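Local coordinates for formate dehydrogenase (Staphylococcus aureus, PDB 6TTB), which catalyses the NAD-dependent oxidation of formate to carbon dioxide, passing a hydride to the nicotinamide of the bound cofactor, at residues A[112-117]-A[132-137]; A[278-283]-A[311-316]; A[298-303]-A[320-325]. All coordinates share one frame; numbering follows the deposited sequence.

Along the chain, interaction 1 closes before the other two open, while the segments of interactions 2 and 3 alternate. Interaction 1 joins the neighbouring strands 113-116 and 135-138 of a five-stranded parallel sheet. Interactions 2 and 3 belong to the NAD-binding Rossmann domain with its seven-stranded parallel sheet; their centres lie about 10 Å apart, and they touch, Trp313 packing on Trp302 while His311 probably hydrogen-bonds to Tyr303. The centre of interaction 1 is about 29 Å from that of interaction 2 and about 26 Å from that of interaction 3. Interaction 3 reaches the nicotinamide directly, and interaction 2 packs behind it, with the Trp313 side chain about 12 Å from the NAD.

Interaction 1: residues A[112-117]-A[132-137]; sequences KLAITA and HNIGVV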
loop_
_atom_site.group_PDB
_atom_site.type_symbol
_atom_site.label_atom_id
_atom_site.label_comp_id
_atom_site.label_asym_id
_atom_site.label_seq_id
_atom_site.Cartn_x
_atom_site.Cartn_y
_atom_site.Cartn_z
ATOM N N LYS A 112 19.756 -19.543 30.561
ATOM C CA LYS A 112 19.222 -18.757 31.632
ATOM C C LYS A 112 18.358 -17.688 31.010
ATOM O O LYS A 112 17.357 -17.262 31.607
ATOM C CB LYS A 112 20.373 -18.198 32.470
ATOM C CG LYS A 112 21.222 -19.234 33.227
ATOM C CD LYS A 112 22.358 -18.572 34.057
ATOM C CE LYS A 112 23.714 -18.441 33.344
ATOM N NZ LYS A 112 24.391 -19.763 33.231
ATOM N N LEU A 113 18.686 -17.346 29.742
ATOM C CA LEU A 113 18.074 -16.171 29.108
ATOM C C LEU A 113 17.887 -16.405 27.615
ATOM O O LEU A 113 18.835 -16.706 26.861
ATOM C CB LEU A 113 18.889 -14.899 29.409
ATOM C CG LEU A 113 18.200 -13.572 29.059
ATOM C CD1 LEU A 113 16.769 -13.512 29.521
ATOM C CD2 LEU A 113 19.007 -12.309 29.532
ATOM N N ALA A 114 16.630 -16.322 27.211
ATOM C CA ALA A 114 16.304 -16.362 25.798
ATOM C C ALA A 114 15.855 -14.976 25.357
ATOM O O ALA A 114 14.785 -14.493 25.737
ATOM C CB ALA A 114 15.233 -17.390 25.556
ATOM N N ILE A 115 16.706 -14.316 24.583
ATOM C CA ILE A 115 16.362 -12.975 24.131
ATOM C C ILE A 115 15.768 -13.092 22.739
ATOM O O ILE A 115 16.359 -13.763 21.875
ATOM C CB ILE A 115 17.615 -12.099 24.104
ATOM C CG1 ILE A 115 18.414 -12.168 25.405
ATOM C CG2 ILE A 115 17.264 -10.676 23.727
ATOM C CD1 ILE A 115 19.634 -11.348 25.282
ATOM N N THR A 116 14.628 -12.435 22.545
ATOM C CA THR A 116 14.040 -12.250 21.244
ATOM C C THR A 116 14.551 -10.926 20.630
ATOM O O THR A 116 14.061 -9.839 20.952
ATOM C CB THR A 116 12.507 -12.181 21.368
ATOM O OG1 THR A 116 11.895 -13.340 21.982
ATOM C CG2 THR A 116 11.844 -11.848 20.064
ATOM N N ALA A 117 15.465 -11.015 19.655
ATOM C CA ALA A 117 15.877 -9.808 18.961
ATOM C C ALA A 117 14.713 -9.261 18.152
ATOM O O ALA A 117 14.682 -9.393 16.960
ATOM C CB ALA A 117 17.104 -10.039 18.085
ATOM N N HIS A 132 11.978 -24.542 33.873
ATOM C CA HIS A 132 13.431 -24.669 33.991
ATOM C C HIS A 132 14.023 -23.350 34.476
ATOM O O HIS A 132 15.234 -23.185 34.529
ATOM C CB HIS A 132 14.022 -25.047 32.617
ATOM C CG HIS A 132 13.752 -26.462 32.264
ATOM N ND1 HIS A 132 12.493 -26.902 31.921
ATOM C CD2 HIS A 132 14.524 -27.569 32.366
ATOM C CE1 HIS A 132 12.517 -28.205 31.750
ATOM N NE2 HIS A 132 13.762 -28.639 31.988
ATOM N N ASN A 133 13.158 -22.365 34.673
ATOM C CA ASN A 133 13.584 -21.108 35.239
ATOM C C ASN A 133 14.581 -20.374 34.309
ATOM O O ASN A 133 15.493 -19.701 34.767
ATOM C CB ASN A 133 13.904 -21.269 36.728
ATOM C CG ASN A 133 13.876 -19.945 37.428
ATOM O OD1 ASN A 133 14.631 -19.728 38.323
ATOM N ND2 ASN A 133 13.130 -18.996 36.911
ATOM N N ILE A 134 14.332 -20.470 33.009
ATOM C CA ILE A 134 14.896 -19.611 31.974
ATOM C C ILE A 134 14.024 -18.354 31.840
ATOM O O ILE A 134 12.817 -18.456 31.791
ATOM C CB ILE A 134 14.855 -20.405 30.662
ATOM C CG1 ILE A 134 15.851 -21.543 30.619
ATOM C CG2 ILE A 134 14.937 -19.529 29.414
ATOM C CD1 ILE A 134 15.327 -22.655 29.770
ATOM N N GLY A 135 14.662 -17.179 31.704
ATOM C CA GLY A 135 13.960 -15.928 31.478
ATOM C C GLY A 135 13.791 -15.685 29.990
ATOM O O GLY A 135 14.647 -16.080 29.205
ATOM N N VAL A 136 12.731 -14.988 29.625
ATOM C CA VAL A 136 12.441 -14.711 28.229
ATOM C C VAL A 136 12.056 -13.241 28.072
ATOM O O VAL A 136 11.091 -12.755 28.714
ATOM C CB VAL A 136 11.300 -15.607 27.741
ATOM C CG1 VAL A 136 10.789 -15.176 26.393
ATOM C CG2 VAL A 136 11.721 -17.082 27.741
ATOM N N VAL A 137 12.779 -12.540 27.184
ATOM C CA VAL A 137 12.610 -11.107 27.077
ATOM C C VAL A 137 12.733 -10.751 25.628
ATOM O O VAL A 137 13.632 -11.232 24.956
ATOM C CB VAL A 137 13.644 -10.319 27.901
ATOM C CG1 VAL A 137 13.673 -10.820 29.312
ATOM C CG2 VAL A 137 15.015 -10.451 27.293
#
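Leu113 sets its CG anti to the backbone N (chi1 -168°), which carries CD1 across to the neighbouring strand; Val137 has CG1 beside its own N (chi1 -52°) and meets that methyl. The pair joins strands 113-116 and 135-138, the two ends of a beta-alpha-beta unit whose helix is 126-131, in a five-stranded parallel sheet with the strand order 2-1-3-4-5 of a flavodoxin-like fold. Leu113 CD1 lies 4.1 Å from Val137 CG1 and also rests against the carbonyl of Gly135, a residue with no side chain to compete for that spot. Further along this face Ile115 CG2 packs on Val137 CG2 at 4.2 Å, and helix 330-348 covers Leu113 and Ile115 through Phe347, Val340, Ile343 and Leu344. The opposite face carries Ala114 and Val136, whose CB and CG2 are 4.1 Å apart, with Ile134 CG2 at the margin of the small alanine. Between the faces runs a regular parallel ladder: Gly135 and Val137 donate to Lys112 and Ala114, while Ala114 and Thr116 donate back to Gly135 and Val137. The strand axes diverge by just 12°. Strand 113-116 is paired on its other edge with strand 89-92, whereas strand 135-138 is the outermost within this chain. A Schellman motif at Asn133 ends the helix and turns the chain toward the strand. Segment 112-117 is tied to outside residues at both ends, the Lys112 ammonium in a salt bridge with Asp88 and the Thr116 hydroxyl bonded to Ser121. The last rung of the ladder runs from Thr116 N to Val137 O over 2.9 Å, and Ile115 CA leans on the same oxygen at 3.3 Å.

Interaction 2: residues A[278-283]-A[311-316]; sequences KIVNRD and HPWRTM
Trp313 pushes the edge of its indole against Arg282 and Val280, and here the contact is closely filled. NE1 donates to Arg282 O over 2.9 Å, reaching a lone pair in the carbonyl plane although the bond is bent (153° at the hydrogen). Next to it, the benzo edge abuts the backbone turn: CZ2 lies 3.5 Å from Val280 O and 4.1 Å from Val280 CG1. His311 puts CE1 over the rim of one indole face. A bond from Trp313 N to His311 ND1, 3.1 Å long and in the imidazole plane, fixes how that ring is turned, while NE2 on its other side is held by Tyr303 O. Leu285 and Tyr297 also pack against the indole, and the buried NE1 has Arg282 O as its acceptor.

The segments join the start of helix 282-291 to the loop between strands 294-299 and 319-321 of the Rossmann domain. Asn281 is the N-cap: its OD1 accepts from Ala284 N and, weakly, from Asp283 N, and ND2 is bonded to Asn255.

Toward solvent the contact becomes looser. The extended aliphatic part of Arg282 crosses Pro312 at about a right angle, with CD 3.7 Å from CG of the proline, and the same CD is 3.8 Å from His311 CE1. A bend at chi3 (91°) then turns the guanidinium back to its own helix. NE and NH2 grip a single oxygen of Asp283 side-on, both from the same face of the carboxylate; NE is 2.6 Å from OD1 in this exposed salt bridge.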
loop_
_atom_site.group_PDB
_atom_site.type_symbol
_atom_site.label_atom_id
_atom_site.label_comp_id
_atom_site.label_asym_id
_atom_site.label_seq_id
_atom_site.Cartn_x
_atom_site.Cartn_y
_atom_site.Cartn_z
ATOM N N LYS A 278 -0.664 -17.146 13.260
ATOM C CA LYS A 278 -1.565 -18.219 13.733
ATOM C C LYS A 278 -2.935 -17.664 14.088
ATOM O O LYS A 278 -3.861 -18.437 14.309
ATOM C CB LYS A 278 -1.048 -18.882 15.019
ATOM C CG LYS A 278 -1.044 -20.410 15.067
ATOM C CD LYS A 278 -1.266 -20.923 16.507
ATOM C CE LYS A 278 -0.980 -22.400 16.745
ATOM N NZ LYS A 278 -1.901 -23.262 15.971
ATOM N N ILE A 279 -3.069 -16.348 14.236
ATOM C CA ILE A 279 -4.403 -15.822 14.558
ATOM C C ILE A 279 -5.351 -16.155 13.415
ATOM O O ILE A 279 -6.609 -16.211 13.603
ATOM C CB ILE A 279 -4.422 -14.312 14.796
ATOM C CG1 ILE A 279 -3.710 -13.949 16.083
ATOM C CG2 ILE A 279 -5.873 -13.774 14.763
ATOM C CD1 ILE A 279 -3.235 -12.541 16.119
ATOM N N VAL A 280 -4.742 -16.341 12.222
ATOM C CA VAL A 280 -5.565 -16.498 11.074
ATOM C C VAL A 280 -5.369 -17.883 10.516
ATOM O O VAL A 280 -4.277 -18.255 10.118
ATOM C CB VAL A 280 -5.355 -15.395 10.032
ATOM C CG1 VAL A 280 -6.119 -15.746 8.748
ATOM C CG2 VAL A 280 -5.821 -14.052 10.583
ATOM N N ASN A 281 -6.491 -18.583 10.381
ATOM C CA ASN A 281 -6.449 -19.972 10.005
ATOM C C ASN A 281 -5.908 -20.092 8.589
ATOM O O ASN A 281 -6.579 -19.706 7.630
ATOM C CB ASN A 281 -7.811 -20.665 10.094
ATOM C CG ASN A 281 -7.643 -22.151 9.776
ATOM O OD1 ASN A 281 -7.716 -22.529 8.614
ATOM N ND2 ASN A 281 -7.204 -22.956 10.767
ATOM N N ARG A 282 -4.735 -20.736 8.475
ATOM C CA ARG A 282 -4.036 -20.802 7.201
ATOM C C ARG A 282 -5.020 -21.146 6.089
ATOM O O ARG A 282 -5.079 -20.461 5.053
ATOM C CB ARG A 282 -2.949 -21.854 7.224
ATOM C CG ARG A 282 -2.316 -22.040 5.862
ATOM C CD ARG A 282 -1.229 -23.082 5.899
ATOM N NE ARG A 282 -1.961 -24.278 5.576
ATOM C CZ ARG A 282 -1.648 -25.476 5.979
ATOM N NH1 ARG A 282 -0.543 -25.676 6.668
ATOM N NH2 ARG A 282 -2.435 -26.470 5.677
ATOM N N ASP A 283 -5.795 -22.201 6.324
ATOM C CA ASP A 283 -6.517 -22.864 5.261
ATOM C C ASP A 283 -7.841 -22.157 5.007
ATOM O O ASP A 283 -8.290 -21.996 3.873
ATOM C CB ASP A 283 -6.722 -24.318 5.634
ATOM C CG ASP A 283 -5.488 -25.180 5.353
ATOM O OD1 ASP A 283 -4.417 -24.619 4.801
ATOM O OD2 ASP A 283 -5.597 -26.422 5.589
ATOM N N HIS A 311 4.393 -22.435 1.202
ATOM C CA HIS A 311 3.268 -22.022 2.013
ATOM C C HIS A 311 2.176 -21.506 1.074
ATOM O O HIS A 311 2.433 -20.634 0.231
ATOM C CB HIS A 311 3.711 -20.984 3.015
ATOM C CG HIS A 311 2.767 -20.739 4.128
ATOM N ND1 HIS A 311 1.490 -20.218 3.901
ATOM C CD2 HIS A 311 2.919 -20.904 5.508
ATOM C CE1 HIS A 311 0.873 -20.039 5.089
ATOM N NE2 HIS A 311 1.762 -20.488 6.126
ATOM N N PRO A 312 0.909 -21.971 1.208
ATOM C CA PRO A 312 -0.143 -21.565 0.281
ATOM C C PRO A 312 -0.460 -20.059 0.333
ATOM O O PRO A 312 -1.034 -19.517 -0.591
ATOM C CB PRO A 312 -1.334 -22.405 0.694
ATOM C CG PRO A 312 -1.116 -22.715 2.169
ATOM C CD PRO A 312 0.384 -22.689 2.382
ATOM N N TRP A 313 -0.050 -19.374 1.401
ATOM C CA TRP A 313 -0.258 -17.931 1.488
ATOM C C TRP A 313 0.599 -17.195 0.460
ATOM O O TRP A 313 0.371 -16.038 0.190
ATOM C CB TRP A 313 0.014 -17.410 2.905
ATOM C CG TRP A 313 -1.112 -17.647 3.865
ATOM C CD1 TRP A 313 -2.264 -18.329 3.615
ATOM C CD2 TRP A 313 -1.178 -17.213 5.243
ATOM N NE1 TRP A 313 -3.038 -18.379 4.751
ATOM C CE2 TRP A 313 -2.401 -17.699 5.766
ATOM C CE3 TRP A 313 -0.378 -16.393 6.055
ATOM C CZ2 TRP A 313 -2.797 -17.457 7.088
ATOM C CZ3 TRP A 313 -0.721 -16.225 7.379
ATOM C CH2 TRP A 313 -1.937 -16.723 7.874
ATOM N N ARG A 314 1.610 -17.868 -0.095
ATOM C CA ARG A 314 2.526 -17.185 -0.997
ATOM C C ARG A 314 1.876 -17.016 -2.374
ATOM O O ARG A 314 2.067 -16.021 -3.019
ATOM C CB ARG A 314 3.806 -18.006 -1.134
ATOM C CG ARG A 314 4.541 -18.246 0.177
ATOM C CD ARG A 314 5.833 -18.961 -0.197
ATOM N NE ARG A 314 6.885 -19.067 0.824
ATOM C CZ ARG A 314 7.901 -18.204 0.983
ATOM N NH1 ARG A 314 8.033 -17.119 0.225
ATOM N NH2 ARG A 314 8.813 -18.469 1.877
ATOM N N THR A 315 1.048 -17.977 -2.756
ATOM C CA THR A 315 0.597 -18.248 -4.116
ATOM C C THR A 315 -0.888 -17.901 -4.195
ATOM O O THR A 315 -1.530 -18.216 -5.182
ATOM C CB THR A 315 0.651 -19.783 -4.358
ATOM O OG1 THR A 315 2.016 -20.128 -4.389
ATOM C CG2 THR A 315 -0.053 -20.308 -5.601
ATOM N N MET A 316 -1.494 -17.522 -3.077
ATOM C CA MET A 316 -2.950 -17.577 -3.082
ATOM C C MET A 316 -3.455 -16.301 -3.743
ATOM O O MET A 316 -2.755 -15.284 -3.728
ATOM C CB MET A 316 -3.560 -17.800 -1.675
ATOM C CG MET A 316 -3.590 -16.529 -0.804
ATOM S SD MET A 316 -3.511 -16.768 0.956
ATOM C CE MET A 316 -3.192 -15.103 1.544
#

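Interaction 3: residues A[298-303]-A[320-325]; sequences AGDVWY and AMTVHY. With NAD (nicotinamide-adenine-dinucleotide), chain C.
Val301 lays CG1 over one face of the His324 imidazole, a CH-pi contact 4.1 Å from the centroid, beside the NAD carboxamide. His324 NE2 donates to NAD O7N at the ring edge (3.0 Å, 154° at the hydrogen), while NAD N7N gives a weak bond of 3.4 Å to Asp300 OD1. The Asp300 carboxylate stands nearly upright to the imidazole, the planes 81° apart, with OD2 3.3 Å from His324 CD2.

Farther out, these groups have second-shell partners: Asp300 OD2 accepts from Ser326 N, and His324 ND1 is bonded to Gln305 NE2. Trp302 NE1 donates to Thr322 O, almost in the indole plane, at 3.1 Å. Met321, its chain bent at chi2 and chi3, brings CE over the rim of the indole, 3.5 Å from CZ2, with the sulfur above the six-membered ring in a more distant Met-aromatic contact. Farther from the cofactor, Ala298 and Ala320 meet CB to CB where strands 294-299 and 319-321 run parallel in the Rossmann sheet. The second subunit adds Trp174 edge-to-face with Trp302, and its His166 is bonded to Met321 O.

A donor at His324 NE2 and an acceptor at Asp300 OD1 are consistent with the modelled amide orientation, although NE2 is almost as near N7N as O7N; together they would help to orient the carboxamide, and through it the nicotinamide.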
loop_
_atom_site.group_PDB
_atom_site.type_symbol
_atom_site.label_atom_id
_atom_site.label_comp_id
_atom_site.label_asym_id
_atom_site.label_seq_id
_atom_site.Cartn_x
_atom_site.Cartn_y
_atom_site.Cartn_z
ATOM N N ALA A 298 -3.515 -9.056 3.146
ATOM C CA ALA A 298 -2.096 -8.753 3.272
ATOM C C ALA A 298 -1.653 -8.877 4.712
ATOM O O ALA A 298 -2.476 -9.131 5.612
ATOM C CB ALA A 298 -1.741 -7.398 2.728
ATOM N N GLY A 299 -0.331 -8.662 4.892
ATOM C CA GLY A 299 0.396 -8.857 6.130
ATOM C C GLY A 299 1.743 -9.461 5.855
ATOM O O GLY A 299 1.996 -9.836 4.739
ATOM N N ASP A 300 2.548 -9.662 6.909
ATOM C CA ASP A 300 3.935 -10.105 6.763
ATOM C C ASP A 300 4.287 -11.207 7.791
ATOM O O ASP A 300 5.503 -11.447 8.048
ATOM C CB ASP A 300 4.925 -8.931 6.835
ATOM C CG ASP A 300 5.190 -8.408 8.259
ATOM O OD1 ASP A 300 4.285 -8.552 9.153
ATOM O OD2 ASP A 300 6.304 -7.873 8.496
ATOM N N VAL A 301 3.253 -11.848 8.393
ATOM C CA VAL A 301 3.515 -12.759 9.514
ATOM C C VAL A 301 2.963 -14.133 9.165
ATOM O O VAL A 301 1.910 -14.209 8.536
ATOM C CB VAL A 301 2.924 -12.239 10.838
ATOM C CG1 VAL A 301 3.680 -11.074 11.391
ATOM C CG2 VAL A 301 1.438 -11.911 10.725
ATOM N N TRP A 302 3.688 -15.219 9.549
ATOM C CA TRP A 302 3.339 -16.545 9.019
ATOM C C TRP A 302 3.261 -17.650 10.099
ATOM O O TRP A 302 4.048 -17.631 11.067
ATOM C CB TRP A 302 4.351 -16.929 7.988
ATOM C CG TRP A 302 4.520 -15.933 6.909
ATOM C CD1 TRP A 302 5.097 -14.698 7.007
ATOM C CD2 TRP A 302 4.247 -16.155 5.513
ATOM N NE1 TRP A 302 5.115 -14.092 5.784
ATOM C CE2 TRP A 302 4.633 -14.968 4.838
ATOM C CE3 TRP A 302 3.661 -17.216 4.790
ATOM C CZ2 TRP A 302 4.445 -14.800 3.469
ATOM C CZ3 TRP A 302 3.468 -17.028 3.443
ATOM C CH2 TRP A 302 3.848 -15.833 2.798
ATOM N N TYR A 303 2.485 -18.732 9.800
ATOM C CA TYR A 303 2.615 -19.991 10.569
ATOM C C TYR A 303 3.001 -21.192 9.663
ATOM O O TYR A 303 2.199 -21.710 8.856
ATOM C CB TYR A 303 1.375 -20.263 11.446
ATOM C CG TYR A 303 1.586 -21.396 12.429
ATOM C CD1 TYR A 303 2.622 -21.349 13.373
ATOM C CD2 TYR A 303 0.816 -22.574 12.375
ATOM C CE1 TYR A 303 2.928 -22.451 14.170
ATOM C CE2 TYR A 303 1.102 -23.674 13.186
ATOM C CZ TYR A 303 2.171 -23.615 14.080
ATOM O OH TYR A 303 2.433 -24.676 14.917
ATOM N N ALA A 320 -1.257 -9.725 -0.697
ATOM C CA ALA A 320 -0.101 -8.830 -0.635
ATOM C C ALA A 320 0.781 -9.166 0.564
ATOM O O ALA A 320 1.139 -8.314 1.439
ATOM C CB ALA A 320 -0.496 -7.403 -0.698
ATOM N N MET A 321 1.154 -10.441 0.596
ATOM C CA MET A 321 2.068 -10.895 1.597
ATOM C C MET A 321 3.414 -10.284 1.257
ATOM O O MET A 321 3.639 -9.813 0.148
ATOM C CB MET A 321 2.185 -12.426 1.553
ATOM C CG MET A 321 0.886 -13.193 1.950
ATOM S SD MET A 321 0.297 -12.689 3.546
ATOM C CE MET A 321 1.775 -12.837 4.558
ATOM N N THR A 322 4.211 -10.118 2.267
ATOM C CA THR A 322 5.621 -10.078 2.128
ATOM C C THR A 322 6.185 -11.100 3.131
ATOM O O THR A 322 5.492 -11.592 4.026
ATOM C CB THR A 322 6.092 -8.659 2.433
ATOM O OG1 THR A 322 5.977 -8.350 3.831
ATOM C CG2 THR A 322 5.373 -7.606 1.611
ATOM N N VAL A 323 7.457 -11.404 3.003
ATOM C CA VAL A 323 8.103 -12.130 4.074
ATOM C C VAL A 323 8.188 -11.177 5.278
ATOM O O VAL A 323 7.798 -10.026 5.162
ATOM C CB VAL A 323 9.465 -12.653 3.604
ATOM C CG1 VAL A 323 9.288 -13.409 2.304
ATOM C CG2 VAL A 323 10.389 -11.495 3.373
ATOM N N HIS A 324 8.712 -11.660 6.419
ATOM C CA HIS A 324 8.434 -11.060 7.695
ATOM C C HIS A 324 9.561 -10.130 8.064
ATOM O O HIS A 324 10.295 -10.437 9.008
ATOM C CB HIS A 324 8.328 -12.116 8.828
ATOM C CG HIS A 324 8.011 -11.448 10.140
ATOM N ND1 HIS A 324 8.056 -12.095 11.380
ATOM C CD2 HIS A 324 7.611 -10.185 10.406
ATOM C CE1 HIS A 324 7.647 -11.246 12.334
ATOM N NE2 HIS A 324 7.420 -10.071 11.762
ATOM N N TYR A 325 9.519 -8.925 7.549
ATOM C CA TYR A 325 10.545 -7.964 7.916
ATOM C C TYR A 325 9.989 -6.616 8.414
ATOM O O TYR A 325 10.764 -5.706 8.677
ATOM C CB TYR A 325 11.378 -7.683 6.681
ATOM C CG TYR A 325 10.633 -6.891 5.654
ATOM C CD1 TYR A 325 9.672 -7.472 4.845
ATOM C CD2 TYR A 325 10.868 -5.523 5.516
ATOM C CE1 TYR A 325 9.036 -6.719 3.865
ATOM C CE2 TYR A 325 10.220 -4.768 4.566
ATOM C CZ TYR A 325 9.341 -5.379 3.718
ATOM O OH TYR A 325 8.726 -4.590 2.828
HETATM P PA NAD C . -0.037 -4.152 22.589
HETATM O O1A NAD C . 0.033 -4.977 23.828
HETATM O O2A NAD C . 0.201 -2.654 22.613
HETATM O O5B NAD C . -1.382 -4.491 21.769
HETATM C C5B NAD C . -2.186 -5.648 22.079
HETATM C C4B NAD C . -3.521 -5.164 22.586
HETATM O O4B NAD C . -4.515 -6.110 22.147
HETATM C C3B NAD C . -3.647 -5.048 24.125
HETATM O O3B NAD C . -3.680 -3.721 24.649
HETATM C C2B NAD C . -4.919 -5.823 24.487
HETATM O O2B NAD C . -5.843 -5.060 25.236
HETATM C C1B NAD C . -5.484 -6.304 23.143
HETATM N N9A NAD C . -5.911 -7.707 23.171
HETATM C C8A NAD C . -5.620 -8.643 24.156
HETATM N N7A NAD C . -6.269 -9.774 24.010
HETATM C C5A NAD C . -7.118 -9.555 22.926
HETATM C C6A NAD C . -8.119 -10.350 22.296
HETATM N N6A NAD C . -8.506 -11.541 22.717
HETATM N N1A NAD C . -8.826 -9.778 21.289
HETATM C C2A NAD C . -8.478 -8.546 20.883
HETATM N N3A NAD C . -7.538 -7.728 21.364
HETATM C C4A NAD C . -6.892 -8.282 22.395
HETATM O O3 NAD C . 0.984 -4.756 21.580
HETATM P PN NAD C . 1.423 -4.023 20.274
HETATM O O1N NAD C . 2.756 -3.391 20.579
HETATM O O2N NAD C . 0.301 -3.155 19.785
HETATM O O5D NAD C . 1.610 -5.295 19.288
HETATM C C5D NAD C . 0.499 -5.703 18.432
HETATM C C4D NAD C . 0.832 -7.051 17.897
HETATM O O4D NAD C . 1.677 -6.871 16.734
HETATM C C3D NAD C . 1.613 -7.919 18.913
HETATM O O3D NAD C . 0.858 -9.023 19.385
HETATM C C2D NAD C . 2.902 -8.306 18.181
HETATM O O2D NAD C . 3.222 -9.691 18.182
HETATM C C1D NAD C . 2.712 -7.829 16.754
HETATM N N1N NAD C . 3.963 -7.214 16.282
HETATM C C2N NAD C . 4.571 -7.692 15.081
HETATM C C3N NAD C . 5.771 -7.116 14.606
HETATM C C7N NAD C . 6.263 -7.410 13.187
HETATM O O7N NAD C . 7.465 -7.311 12.948
HETATM N N7N NAD C . 5.367 -7.743 12.237
HETATM C C4N NAD C . 6.476 -6.215 15.486
HETATM C C5N NAD C . 5.873 -5.780 16.686
HETATM C C6N NAD C . 4.630 -6.316 17.078
#